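Side-chain contacts in mandelate racemase / muconate lactonizing enzyme, C-terminal domain protein (Pseudovibrio sp. JE062, PDB 4JHM), which is of unknown function but belongs to the enolase superfamily, pairing an N-terminal capping domain with a C-terminal domain of TIM-barrel type: residues I107-W112 with Q271-C276; P122-L127 with V348-G353; T280-C285 with L296-M301; A287-H292 with H317-F322; L305-N310 with T338-D343. All coordinates share one frame; numbering follows the deposited sequence.

Overall arrangement
The five contacts run from helix 100-119, in the N-terminal family region, into the TIM-barrel-type domain. Contacts 1 and 3 lie about 9 Å apart between centres, as do contacts 3 and 4, which share helix 279-291; Leu296 N and Asn319 O, 2.9 Å apart, probably bond the loops of contacts 3 and 4. Contact 1 reaches contact 5 through Ala273 N and Asn310 OD1 at 2.8 Å. Contacts 2 and 5, with centres about 10 Å apart, are joined by His349 NE2 and Asp343 OD2 at 3.1 Å. Contact 5 is nested within the loop that contact 2 closes. The far ends are contacts 4 and 5, about 20 Å between centres.

Contact 1 of 5, residues I107-W112 with Q271-C276; sequences IDIAAW and QDATVC
Ile109 turns CG1 beside its backbone N (chi1 -71°) and runs on nearly extended, and this carries CD1 out from the helix toward Ala273 and Thr274. Thr274 sets CG2 anti to its own carbonyl carbon, which brings the methyl group to meet that tip. The contact is consistent with the interface between capping and barrel domains in enolase-superfamily proteins: helix 100-119 rests here on the loop that precedes helix 279-291. Ile109 CD1 lies 4.0 Å from Thr274 CG2 and 3.8 Å from Ala273 O, with the small methyl CB of Ala273 further off at 4.5 Å. Isoleucine is long enough to span the distance from helix to loop, while alanine and threonine offer compact surfaces to receive it. All three residues are buried, and Leu356 also packs on Ile109. Nearby, Asp108 and Trp112 of the same helix both hydrogen-bond to Thr280 OG1, a polar tie to helix 279-291. The loop keeps its shape through an Asx turn, in which Asp272 OD1 accepts from the backbone of Thr274; Asn310 ND2 is a further donor to this oxygen. The bond from Thr274 N to Asp272 OD1 is 3.1 Å long and fairly straight (165°), and it meets the oxygen from above the carboxylate plane.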
# COMPACT_ATOMS: atom_id res chain seq x y z
N ILE A 107 -1.78 23.04 -35.10
CA ILE A 107 -2.92 22.78 -35.97
C ILE A 107 -4.21 22.79 -35.15
O ILE A 107 -5.18 23.42 -35.53
CB ILE A 107 -2.79 21.43 -36.71
CG1 ILE A 107 -1.47 21.36 -37.48
CG2 ILE A 107 -3.97 21.22 -37.65
CD1 ILE A 107 -1.05 19.96 -37.86
N ASP A 108 -4.21 22.09 -34.02
CA ASP A 108 -5.37 22.10 -33.14
C ASP A 108 -5.67 23.53 -32.71
O ASP A 108 -6.81 23.98 -32.74
CB ASP A 108 -5.11 21.23 -31.91
CG ASP A 108 -6.16 21.42 -30.82
OD1 ASP A 108 -6.06 22.42 -30.07
OD2 ASP A 108 -7.08 20.57 -30.71
N ILE A 109 -4.62 24.25 -32.32
CA ILE A 109 -4.75 25.61 -31.84
C ILE A 109 -5.37 26.51 -32.91
O ILE A 109 -6.25 27.32 -32.62
CB ILE A 109 -3.38 26.17 -31.40
CG1 ILE A 109 -2.93 25.49 -30.11
CG2 ILE A 109 -3.46 27.67 -31.20
CD1 ILE A 109 -1.45 25.63 -29.82
N ALA A 110 -4.90 26.35 -34.14
CA ALA A 110 -5.39 27.15 -35.26
C ALA A 110 -6.88 26.92 -35.52
O ALA A 110 -7.56 27.79 -36.05
CB ALA A 110 -4.58 26.84 -36.51
N ALA A 111 -7.38 25.74 -35.15
CA ALA A 111 -8.80 25.45 -35.31
C ALA A 111 -9.61 26.22 -34.28
O ALA A 111 -10.66 26.76 -34.59
CB ALA A 111 -9.05 23.96 -35.19
N TRP A 112 -9.10 26.26 -33.05
CA TRP A 112 -9.76 27.02 -31.99
C TRP A 112 -9.80 28.51 -32.32
O TRP A 112 -10.77 29.20 -32.02
CB TRP A 112 -9.08 26.79 -30.64
CG TRP A 112 -9.54 25.55 -29.92
CD1 TRP A 112 -8.90 24.35 -29.85
CD2 TRP A 112 -10.75 25.40 -29.16
NE1 TRP A 112 -9.63 23.47 -29.10
CE2 TRP A 112 -10.77 24.08 -28.66
CE3 TRP A 112 -11.82 26.25 -28.84
CZ2 TRP A 112 -11.81 23.59 -27.88
CZ3 TRP A 112 -12.85 25.76 -28.07
CH2 TRP A 112 -12.84 24.44 -27.59
N GLN A 271 2.06 22.53 -18.17
CA GLN A 271 1.92 22.13 -19.55
C GLN A 271 1.98 23.36 -20.42
O GLN A 271 1.80 24.48 -19.95
CB GLN A 271 0.58 21.44 -19.78
CG GLN A 271 0.42 20.13 -19.03
CD GLN A 271 1.12 18.99 -19.72
OE1 GLN A 271 2.35 18.92 -19.73
NE2 GLN A 271 0.34 18.07 -20.29
N ASP A 272 2.22 23.12 -21.70
CA ASP A 272 2.23 24.17 -22.70
C ASP A 272 1.27 23.71 -23.78
O ASP A 272 1.34 22.57 -24.24
CB ASP A 272 3.64 24.34 -23.25
CG ASP A 272 3.78 25.54 -24.16
OD1 ASP A 272 2.75 26.08 -24.62
OD2 ASP A 272 4.94 25.94 -24.43
N ALA A 273 0.35 24.59 -24.16
CA ALA A 273 -0.64 24.25 -25.17
C ALA A 273 0.05 23.90 -26.48
O ALA A 273 -0.45 23.07 -27.24
CB ALA A 273 -1.60 25.40 -25.36
N THR A 274 1.19 24.52 -26.74
CA THR A 274 1.92 24.33 -27.99
C THR A 274 2.80 23.09 -27.96
O THR A 274 3.62 22.89 -28.86
CB THR A 274 2.82 25.53 -28.29
OG1 THR A 274 3.84 25.62 -27.29
CG2 THR A 274 2.02 26.82 -28.32
N VAL A 275 2.64 22.26 -26.93
CA VAL A 275 3.45 21.05 -26.79
C VAL A 275 2.59 19.82 -26.54
O VAL A 275 2.82 18.77 -27.15
CB VAL A 275 4.47 21.18 -25.64
CG1 VAL A 275 5.07 19.83 -25.30
CG2 VAL A 275 5.58 22.15 -26.01
N CYS A 276 1.60 19.93 -25.66
CA CYS A 276 0.84 18.75 -25.23
C CYS A 276 -0.31 18.37 -26.15
O CYS A 276 -1.06 17.44 -25.86
CB CYS A 276 0.32 18.94 -23.80
SG CYS A 276 -0.90 20.25 -23.59

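Contact 2 of 5, residues P122-L127 with V348-G353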
# COMPACT_ATOMS: atom_id res chain seq x y z
N PRO A 122 -13.52 36.17 -27.78
CA PRO A 122 -12.20 35.67 -27.40
C PRO A 122 -12.25 34.21 -26.98
O PRO A 122 -13.28 33.73 -26.51
CB PRO A 122 -11.81 36.56 -26.21
CG PRO A 122 -13.08 37.17 -25.73
CD PRO A 122 -13.93 37.32 -26.95
N LEU A 123 -11.13 33.52 -27.13
CA LEU A 123 -11.10 32.09 -26.87
C LEU A 123 -11.41 31.78 -25.41
O LEU A 123 -12.12 30.82 -25.11
CB LEU A 123 -9.73 31.51 -27.24
CG LEU A 123 -9.76 30.01 -27.53
CD1 LEU A 123 -10.24 29.76 -28.95
CD2 LEU A 123 -8.38 29.38 -27.32
N TYR A 124 -10.89 32.59 -24.50
CA TYR A 124 -11.05 32.31 -23.08
C TYR A 124 -12.53 32.27 -22.71
O TYR A 124 -12.91 31.65 -21.71
CB TYR A 124 -10.27 33.30 -22.20
CG TYR A 124 -10.81 34.72 -22.17
CD1 TYR A 124 -11.87 35.07 -21.34
CD2 TYR A 124 -10.23 35.72 -22.95
CE1 TYR A 124 -12.35 36.36 -21.30
CE2 TYR A 124 -10.71 37.01 -22.92
CZ TYR A 124 -11.77 37.33 -22.10
OH TYR A 124 -12.24 38.62 -22.07
N MSE A 125 -13.37 32.91 -23.52
CA MSE A 125 -14.82 32.89 -23.30
C MSE A 125 -15.41 31.58 -23.74
O MSE A 125 -16.24 31.00 -23.04
CB MSE A 125 -15.46 34.03 -24.07
CG MSE A 125 -16.77 34.45 -23.41
SE MSE A 125 -17.35 36.17 -24.17
CE MSE A 125 -16.37 37.34 -22.93
N LEU A 126 -14.98 31.10 -24.91
CA LEU A 126 -15.46 29.83 -25.44
C LEU A 126 -15.29 28.69 -24.45
O LEU A 126 -16.19 27.86 -24.29
CB LEU A 126 -14.70 29.45 -26.71
CG LEU A 126 -14.83 30.33 -27.95
CD1 LEU A 126 -14.00 29.72 -29.06
CD2 LEU A 126 -16.28 30.47 -28.37
N LEU A 127 -14.13 28.65 -23.80
CA LEU A 127 -13.79 27.57 -22.89
C LEU A 127 -14.43 27.78 -21.52
O LEU A 127 -15.12 26.89 -21.01
CB LEU A 127 -12.27 27.47 -22.73
CG LEU A 127 -11.48 27.40 -24.04
CD1 LEU A 127 -10.05 27.85 -23.82
CD2 LEU A 127 -11.53 26.00 -24.64
N VAL A 348 -1.00 40.78 -16.82
CA VAL A 348 -1.07 40.63 -18.26
C VAL A 348 -2.55 40.55 -18.65
O VAL A 348 -3.34 39.89 -17.97
CB VAL A 348 -0.36 39.36 -18.74
CG1 VAL A 348 -1.15 38.13 -18.35
CG2 VAL A 348 -0.14 39.40 -20.24
N HIS A 349 -2.92 41.22 -19.74
CA HIS A 349 -4.32 41.28 -20.16
C HIS A 349 -4.60 40.45 -21.40
O HIS A 349 -3.75 40.33 -22.29
CB HIS A 349 -4.72 42.73 -20.44
CG HIS A 349 -4.83 43.57 -19.21
ND1 HIS A 349 -6.01 43.69 -18.50
CD2 HIS A 349 -3.92 44.31 -18.55
CE1 HIS A 349 -5.81 44.48 -17.46
NE2 HIS A 349 -4.55 44.87 -17.47
N ALA A 350 -5.79 39.87 -21.46
CA ALA A 350 -6.25 39.18 -22.66
C ALA A 350 -6.25 40.16 -23.82
O ALA A 350 -6.72 41.28 -23.67
CB ALA A 350 -7.65 38.63 -22.45
N PRO A 351 -5.70 39.74 -24.97
CA PRO A 351 -5.66 40.58 -26.17
C PRO A 351 -7.05 41.04 -26.62
O PRO A 351 -8.06 40.56 -26.10
CB PRO A 351 -5.03 39.68 -27.23
CG PRO A 351 -4.24 38.67 -26.45
CD PRO A 351 -4.99 38.46 -25.17
N ALA A 352 -7.09 41.94 -27.59
CA ALA A 352 -8.31 42.63 -27.98
C ALA A 352 -9.23 41.78 -28.86
O ALA A 352 -10.43 41.66 -28.58
CB ALA A 352 -7.98 43.93 -28.69
N GLY A 353 -8.68 41.20 -29.92
CA GLY A 353 -9.48 40.55 -30.96
C GLY A 353 -10.28 39.35 -30.49
O GLY A 353 -10.53 39.18 -29.30
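Tyr124 and Ala350 form the close part of this contact. The ring carbon CE2 of Tyr124 comes to 3.5 Å from Ala350 CB, and its neighbour CD2 stands at 3.9 Å; the methyl approaches the CD2-CE2 bond obliquely. With chi1 at 70°, Tyr124 CG lies between the backbone N and the carbonyl carbon, and the ring swings from the short helix 123-127 toward the chain leaving strand 347-349. Leu315 of helix 304-316 touches both residues, and Met84 of a neighbouring subunit packs on the tyrosine as well. An alanine is small enough to let the broad ring approach the turning chain.

The other end is looser. Pro122 CB faces Gly353 O at 4.2 Å, a plain van der Waals approach, and both residues are partly exposed; Ala352, just before Gly353, is exposed and marks the open side. Proline suits the N-cap position because the N-H it lacks is not needed there. Its carbonyl O accepts from Met125 N at 3.1 Å.

No hydrogen bond crosses between the two segments. The phenol OH of Tyr124 bonds instead to Thr132 OG1, and the backbone of Ala350 also pairs with Thr132. The chemistry implies an apolar meeting of ring and methyl whose polar ties run indirectly, through a third residue shared by both sides.

Contact 3 of 5, residues T280-C285 with L296-M301; sequences TQLNKC and LEIQSM
Leu296 pushes its forked end against helix 279-291, into the shallow hollow between Leu282 and Cys285, two residues almost one turn apart. Its CD1 methyl is the main bump: it lies 3.5 Å from Cys285 CB and 3.6 Å from the carbonyl carbon of Cys285, so it rests on the helix backbone as well as on a side chain. The other branch, CD2, reaches Leu282 CD1 at 4.0 Å. Cysteine suits this hollow because it is slim, and its SG turns beside its own backbone N, leaving CB to receive the methyl.

The fit is reciprocal. Leu282 has CG anti to the backbone N (chi1 179°), which brings its end nearer the other chain than its first bond would suggest, and its two methyls divide between two neighbours. CD1 meets Leu296 CD1 at 3.9 Å, while CD2 lies more loosely by Ile298 CG2, at 4.4 Å. Leucine is thus a blunt wedge between the alternate residues Leu296 and Ile298, and Asn310 and Val313 of helix 304-316 also touch it. On another side of the helix, Lys284 NZ donates to both Gln281 OE1 and Gln86 OE1, apart from the apolar seam.

Apolar packing of a helix on the chain that follows it is consistent with a TIM-barrel type of domain, in which outer helices pack on the inner barrel.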
# COMPACT_ATOMS: atom_id res chain seq x y z
N THR A 280 -7.17 22.07 -27.06
CA THR A 280 -8.02 20.93 -26.75
C THR A 280 -7.53 20.13 -25.54
O THR A 280 -8.34 19.69 -24.72
CB THR A 280 -8.07 19.97 -27.95
OG1 THR A 280 -8.93 20.52 -28.96
CG2 THR A 280 -8.57 18.59 -27.54
N GLN A 281 -6.22 19.95 -25.42
CA GLN A 281 -5.66 19.09 -24.40
C GLN A 281 -5.28 19.87 -23.14
O GLN A 281 -5.54 19.41 -22.03
CB GLN A 281 -4.43 18.36 -24.94
CG GLN A 281 -4.74 17.45 -26.13
CD GLN A 281 -5.60 16.27 -25.74
OE1 GLN A 281 -6.79 16.23 -26.05
NE2 GLN A 281 -5.01 15.31 -25.05
N LEU A 282 -4.66 21.03 -23.32
CA LEU A 282 -4.28 21.84 -22.17
C LEU A 282 -5.52 22.01 -21.33
O LEU A 282 -5.55 21.67 -20.15
CB LEU A 282 -3.76 23.21 -22.59
CG LEU A 282 -3.36 24.12 -21.42
CD1 LEU A 282 -2.17 23.53 -20.67
CD2 LEU A 282 -3.03 25.52 -21.91
N ASN A 283 -6.56 22.52 -21.98
CA ASN A 283 -7.85 22.75 -21.36
C ASN A 283 -8.26 21.62 -20.43
O ASN A 283 -8.71 21.85 -19.31
CB ASN A 283 -8.91 22.94 -22.45
CG ASN A 283 -10.25 23.37 -21.90
OD1 ASN A 283 -10.39 24.46 -21.35
ND2 ASN A 283 -11.25 22.51 -22.06
N LYS A 284 -8.11 20.39 -20.89
CA LYS A 284 -8.48 19.23 -20.09
C LYS A 284 -7.56 19.07 -18.88
O LYS A 284 -8.02 18.73 -17.79
CB LYS A 284 -8.46 17.97 -20.94
CG LYS A 284 -9.52 17.94 -22.02
CD LYS A 284 -9.34 16.75 -22.95
CE LYS A 284 -10.29 16.81 -24.14
NZ LYS A 284 -9.88 15.84 -25.18
N CYS A 285 -6.27 19.32 -19.07
CA CYS A 285 -5.30 19.21 -17.99
C CYS A 285 -5.65 20.13 -16.82
O CYS A 285 -5.43 19.79 -15.66
CB CYS A 285 -3.89 19.50 -18.49
SG CYS A 285 -3.23 18.21 -19.58
N LEU A 296 -2.62 24.64 -12.55
CA LEU A 296 -1.84 24.34 -13.73
C LEU A 296 -1.09 25.60 -14.13
O LEU A 296 -1.65 26.48 -14.78
CB LEU A 296 -2.75 23.89 -14.88
CG LEU A 296 -2.04 23.21 -16.05
CD1 LEU A 296 -3.03 22.56 -17.01
CD2 LEU A 296 -1.14 24.17 -16.81
N GLU A 297 0.17 25.70 -13.72
CA GLU A 297 0.98 26.87 -14.05
C GLU A 297 1.51 26.73 -15.47
O GLU A 297 2.37 25.90 -15.74
CB GLU A 297 2.14 27.01 -13.06
CG GLU A 297 1.68 27.17 -11.63
CD GLU A 297 0.69 28.31 -11.43
OE1 GLU A 297 0.84 29.34 -12.12
OE2 GLU A 297 -0.22 28.18 -10.59
N ILE A 298 0.97 27.54 -16.38
CA ILE A 298 1.27 27.42 -17.80
C ILE A 298 2.71 27.76 -18.12
O ILE A 298 3.31 28.66 -17.54
CB ILE A 298 0.37 28.34 -18.67
CG1 ILE A 298 0.41 29.78 -18.15
CG2 ILE A 298 -1.06 27.82 -18.70
CD1 ILE A 298 -0.38 30.76 -18.99
N GLN A 299 3.26 27.01 -19.07
CA GLN A 299 4.53 27.36 -19.66
C GLN A 299 4.22 28.19 -20.89
O GLN A 299 4.06 27.65 -21.99
CB GLN A 299 5.30 26.09 -20.02
CG GLN A 299 6.51 26.34 -20.90
CD GLN A 299 7.62 25.36 -20.61
OE1 GLN A 299 8.04 24.61 -21.49
NE2 GLN A 299 8.09 25.35 -19.37
N SER A 300 4.13 29.50 -20.71
CA SER A 300 3.76 30.39 -21.80
C SER A 300 4.96 31.15 -22.34
O SER A 300 4.81 32.14 -23.03
CB SER A 300 2.71 31.40 -21.32
OG SER A 300 3.28 32.40 -20.50
N MSE A 301 6.16 30.67 -22.02
CA MSE A 301 7.38 31.27 -22.54
C MSE A 301 7.51 30.98 -24.01
O MSE A 301 7.53 29.83 -24.42
CB MSE A 301 8.59 30.71 -21.80
CG MSE A 301 9.76 30.42 -22.73
SE MSE A 301 11.35 31.39 -22.09
CE MSE A 301 12.38 29.85 -21.42

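Contact 4 of 5, residues A287-H292 with H317-F322; sequences AIAAGH and HDNCNF
An inverse gamma turn centred on Asn319 brings the asparagine against Ala289 and Ala290 in the last turn of helix 279-291. The turn is closed by Cys320 N donating to Asp318 O at 2.8 Å. With chi1 at 54°, Asn319 CG lies between its backbone N and carbonyl carbon, and the amide projects toward the helix. Its nitrogen does the touching: ND2 is 3.8 Å from Ala289 CB, 3.8 Å from Ala290 CB and 3.7 Å from Ala290 CA. It also stands 3.3 Å from Ala290 N, but two donors face each other there and no hydrogen bond forms. The true partner of ND2 is Phe286 O, one turn back on the helix, with a weak bond to Lys294 O besides. Asparagine suits the turn because its short amide reaches a helix carbonyl, and the small alanine side chains allow the amide to approach the backbone.

Around this point Arg131 gives hydrogen bonds to the carbonyls of His317 and Cys320, and the rings of His317 and Phe286 stack. Leu254 of a neighbouring subunit packs on Ala290. The contact thus joins the end of helix 279-291 to the loop that runs from helix 304-316 into strand 323-326.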
# COMPACT_ATOMS: atom_id res chain seq x y z
N ALA A 287 -8.80 20.98 -16.05
CA ALA A 287 -9.90 20.26 -15.43
C ALA A 287 -9.38 19.12 -14.56
O ALA A 287 -9.90 18.87 -13.48
CB ALA A 287 -10.85 19.71 -16.49
N ILE A 288 -8.34 18.45 -15.04
CA ILE A 288 -7.77 17.32 -14.33
C ILE A 288 -7.09 17.78 -13.04
O ILE A 288 -7.27 17.16 -11.98
CB ILE A 288 -6.79 16.54 -15.23
CG1 ILE A 288 -7.57 15.88 -16.37
CG2 ILE A 288 -6.04 15.49 -14.42
CD1 ILE A 288 -6.70 15.27 -17.45
N ALA A 289 -6.32 18.86 -13.12
CA ALA A 289 -5.71 19.45 -11.93
C ALA A 289 -6.79 19.87 -10.95
O ALA A 289 -6.70 19.59 -9.76
CB ALA A 289 -4.86 20.65 -12.30
N ALA A 290 -7.82 20.53 -11.46
CA ALA A 290 -8.96 20.94 -10.64
C ALA A 290 -9.39 19.78 -9.73
O ALA A 290 -9.42 19.92 -8.51
CB ALA A 290 -10.11 21.39 -11.52
N GLY A 291 -9.71 18.65 -10.34
CA GLY A 291 -10.16 17.47 -9.60
C GLY A 291 -9.14 16.97 -8.60
O GLY A 291 -9.48 16.22 -7.68
N HIS A 292 -7.88 17.36 -8.77
CA HIS A 292 -6.83 17.03 -7.82
C HIS A 292 -6.53 18.20 -6.88
O HIS A 292 -5.55 18.16 -6.14
CB HIS A 292 -5.56 16.60 -8.55
CG HIS A 292 -5.60 15.19 -9.06
ND1 HIS A 292 -5.35 14.10 -8.26
CD2 HIS A 292 -5.88 14.69 -10.29
CE1 HIS A 292 -5.46 12.99 -8.97
NE2 HIS A 292 -5.78 13.33 -10.21
N HIS A 317 -10.07 29.40 -16.68
CA HIS A 317 -10.14 28.67 -15.42
C HIS A 317 -9.54 29.51 -14.29
O HIS A 317 -8.92 30.54 -14.53
CB HIS A 317 -9.39 27.34 -15.54
CG HIS A 317 -9.85 26.48 -16.67
ND1 HIS A 317 -10.86 25.55 -16.54
CD2 HIS A 317 -9.44 26.42 -17.96
CE1 HIS A 317 -11.05 24.95 -17.71
NE2 HIS A 317 -10.20 25.45 -18.58
N ASP A 318 -9.73 29.06 -13.05
CA ASP A 318 -9.19 29.77 -11.88
C ASP A 318 -7.90 29.14 -11.37
O ASP A 318 -7.06 29.84 -10.80
CB ASP A 318 -10.21 29.78 -10.75
CG ASP A 318 -11.39 30.68 -11.03
OD1 ASP A 318 -11.16 31.86 -11.36
OD2 ASP A 318 -12.54 30.21 -10.92
N ASN A 319 -7.75 27.83 -11.57
CA ASN A 319 -6.62 27.10 -11.02
C ASN A 319 -5.32 27.32 -11.81
O ASN A 319 -4.91 26.48 -12.60
CB ASN A 319 -6.94 25.61 -10.89
CG ASN A 319 -7.41 24.98 -12.20
OD1 ASN A 319 -7.94 25.66 -13.08
ND2 ASN A 319 -7.23 23.68 -12.32
N CYS A 320 -4.71 28.48 -11.57
CA CYS A 320 -3.42 28.86 -12.15
C CYS A 320 -3.17 30.27 -11.64
O CYS A 320 -4.07 31.10 -11.69
CB CYS A 320 -3.45 28.85 -13.69
SG CYS A 320 -2.02 29.64 -14.50
N ASN A 321 -1.97 30.54 -11.13
CA ASN A 321 -1.67 31.83 -10.50
C ASN A 321 -0.95 32.81 -11.41
O ASN A 321 -1.09 34.02 -11.24
CB ASN A 321 -0.81 31.64 -9.25
CG ASN A 321 -1.51 30.87 -8.16
OD1 ASN A 321 -2.71 31.03 -7.93
ND2 ASN A 321 -0.76 30.02 -7.47
N PHE A 322 -0.17 32.32 -12.37
CA PHE A 322 0.66 33.22 -13.18
C PHE A 322 0.65 32.94 -14.68
O PHE A 322 0.29 31.86 -15.14
CB PHE A 322 2.11 33.19 -12.69
CG PHE A 322 2.28 33.58 -11.25
CD1 PHE A 322 2.32 34.92 -10.89
CD2 PHE A 322 2.42 32.61 -10.27
CE1 PHE A 322 2.49 35.28 -9.57
CE2 PHE A 322 2.59 32.97 -8.94
CZ PHE A 322 2.62 34.31 -8.59

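Contact 5 of 5, residues L305-N310 with T338-D343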
# COMPACT_ATOMS: atom_id res chain seq x y z
N LEU A 305 2.10 34.17 -30.17
CA LEU A 305 1.13 33.11 -30.44
C LEU A 305 1.19 32.03 -29.37
O LEU A 305 0.16 31.60 -28.84
CB LEU A 305 1.36 32.50 -31.82
CG LEU A 305 0.52 33.12 -32.93
CD1 LEU A 305 0.98 32.63 -34.29
CD2 LEU A 305 -0.95 32.81 -32.71
N THR A 306 2.40 31.58 -29.05
CA THR A 306 2.59 30.64 -27.95
C THR A 306 2.08 31.26 -26.65
O THR A 306 1.44 30.60 -25.84
CB THR A 306 4.07 30.25 -27.77
OG1 THR A 306 4.46 29.34 -28.80
CG2 THR A 306 4.28 29.60 -26.41
N GLN A 307 2.37 32.55 -26.46
CA GLN A 307 1.96 33.25 -25.26
C GLN A 307 0.44 33.29 -25.15
O GLN A 307 -0.11 33.00 -24.10
CB GLN A 307 2.52 34.68 -25.26
CG GLN A 307 4.03 34.76 -25.22
CD GLN A 307 4.54 36.19 -25.29
OE1 GLN A 307 3.96 37.09 -24.69
NE2 GLN A 307 5.64 36.39 -26.01
N ALA A 308 -0.22 33.66 -26.24
CA ALA A 308 -1.67 33.87 -26.24
C ALA A 308 -2.44 32.57 -26.02
O ALA A 308 -3.39 32.53 -25.24
CB ALA A 308 -2.10 34.54 -27.54
N ALA A 309 -2.04 31.52 -26.72
CA ALA A 309 -2.70 30.22 -26.64
C ALA A 309 -2.87 29.77 -25.20
O ALA A 309 -3.94 29.34 -24.80
CB ALA A 309 -1.91 29.18 -27.42
N ASN A 310 -1.79 29.88 -24.43
CA ASN A 310 -1.80 29.51 -23.02
C ASN A 310 -2.56 30.52 -22.18
O ASN A 310 -3.35 30.16 -21.31
CB ASN A 310 -0.36 29.38 -22.50
CG ASN A 310 0.42 28.29 -23.20
OD1 ASN A 310 0.23 27.10 -22.95
ND2 ASN A 310 1.33 28.69 -24.09
N THR A 338 0.61 42.43 -32.51
CA THR A 338 0.03 42.33 -31.18
C THR A 338 1.13 42.28 -30.13
O THR A 338 2.17 41.67 -30.35
CB THR A 338 -0.82 41.06 -31.04
OG1 THR A 338 -1.85 41.06 -32.04
CG2 THR A 338 -1.45 40.98 -29.65
N GLN A 339 0.89 42.89 -28.97
CA GLN A 339 1.87 42.88 -27.89
C GLN A 339 1.23 42.53 -26.55
O GLN A 339 0.52 43.34 -25.95
CB GLN A 339 2.58 44.22 -27.80
CG GLN A 339 3.44 44.54 -29.01
CD GLN A 339 4.21 45.83 -28.85
OE1 GLN A 339 5.36 45.94 -29.27
NE2 GLN A 339 3.58 46.83 -28.24
N ILE A 340 1.50 41.32 -26.07
CA ILE A 340 1.05 40.91 -24.75
C ILE A 340 2.14 41.24 -23.73
O ILE A 340 2.98 40.41 -23.43
CB ILE A 340 0.72 39.41 -24.71
CG1 ILE A 340 -0.38 39.10 -25.73
CG2 ILE A 340 0.28 39.00 -23.31
CD1 ILE A 340 -0.79 37.64 -25.79
N ARG A 341 2.10 42.47 -23.22
CA ARG A 341 3.08 42.92 -22.25
C ARG A 341 2.47 42.98 -20.86
O ARG A 341 1.28 42.72 -20.68
CB ARG A 341 3.62 44.29 -22.65
CG ARG A 341 4.07 44.35 -24.10
CD ARG A 341 4.94 45.55 -24.40
NE ARG A 341 5.92 45.24 -25.43
CZ ARG A 341 6.87 46.07 -25.85
NH1 ARG A 341 6.98 47.29 -25.34
NH2 ARG A 341 7.72 45.68 -26.79
N THR A 342 3.29 43.31 -19.87
CA THR A 342 2.87 43.31 -18.48
C THR A 342 2.68 44.75 -18.00
O THR A 342 3.61 45.56 -18.06
CB THR A 342 3.90 42.59 -17.59
OG1 THR A 342 3.90 41.18 -17.90
CG2 THR A 342 3.59 42.78 -16.11
N ASP A 343 1.48 45.07 -17.52
CA ASP A 343 1.17 46.45 -17.14
C ASP A 343 1.84 46.83 -15.82
O ASP A 343 2.57 46.03 -15.22
CB ASP A 343 -0.35 46.67 -17.08
CG ASP A 343 -0.98 46.08 -15.84
OD1 ASP A 343 -0.25 45.70 -14.90
OD2 ASP A 343 -2.23 45.99 -15.79
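This is a small, buried, mainly apolar contact of a helix with a loop: Ala308, on helix 304-316, meets Ile340, in the chain that leads from strand 323-326 to strand 347-349 in the barrel-like domain. Ile340 provides the reach. Its CG1 lies beside the backbone N (chi1 -59°) and the chain beyond is fully extended, a shape that directs CD1 at the helix. CD1 comes to 3.8 Å from Ala308 CB and 3.9 Å from Ala308 CA. Alanine suits the helix here, since its single methyl lets the isoleucine end lie close to the backbone. Phe323 of strand 323-326 touches Ile340 too, and Val348 and Pro351 also touch it.

Gln307 stands beside this pair, its side chain and that of Ile340 running antiparallel, side by side. Gln307 OE1 lies 4.0 Å from Ile340 CB and 3.7 Å from Ile340 O; both oxygens are acceptors, so the approach is mere proximity. The amide of Gln307 is held from elsewhere, NE2 donating to Gly302 O, and Ile340 O accepts from Gln325 NE2. A long, flexible glutamine can lie along an apolar neighbour while its amide turns to a carbonyl before the helix.

What holds the segments together is therefore dispersion between methyl and backbone carbons, with no hydrogen bond from one to the other, while Gln307 NE2 and Ile340 O find their partners in Gly302 and Gln325, outside the two segments.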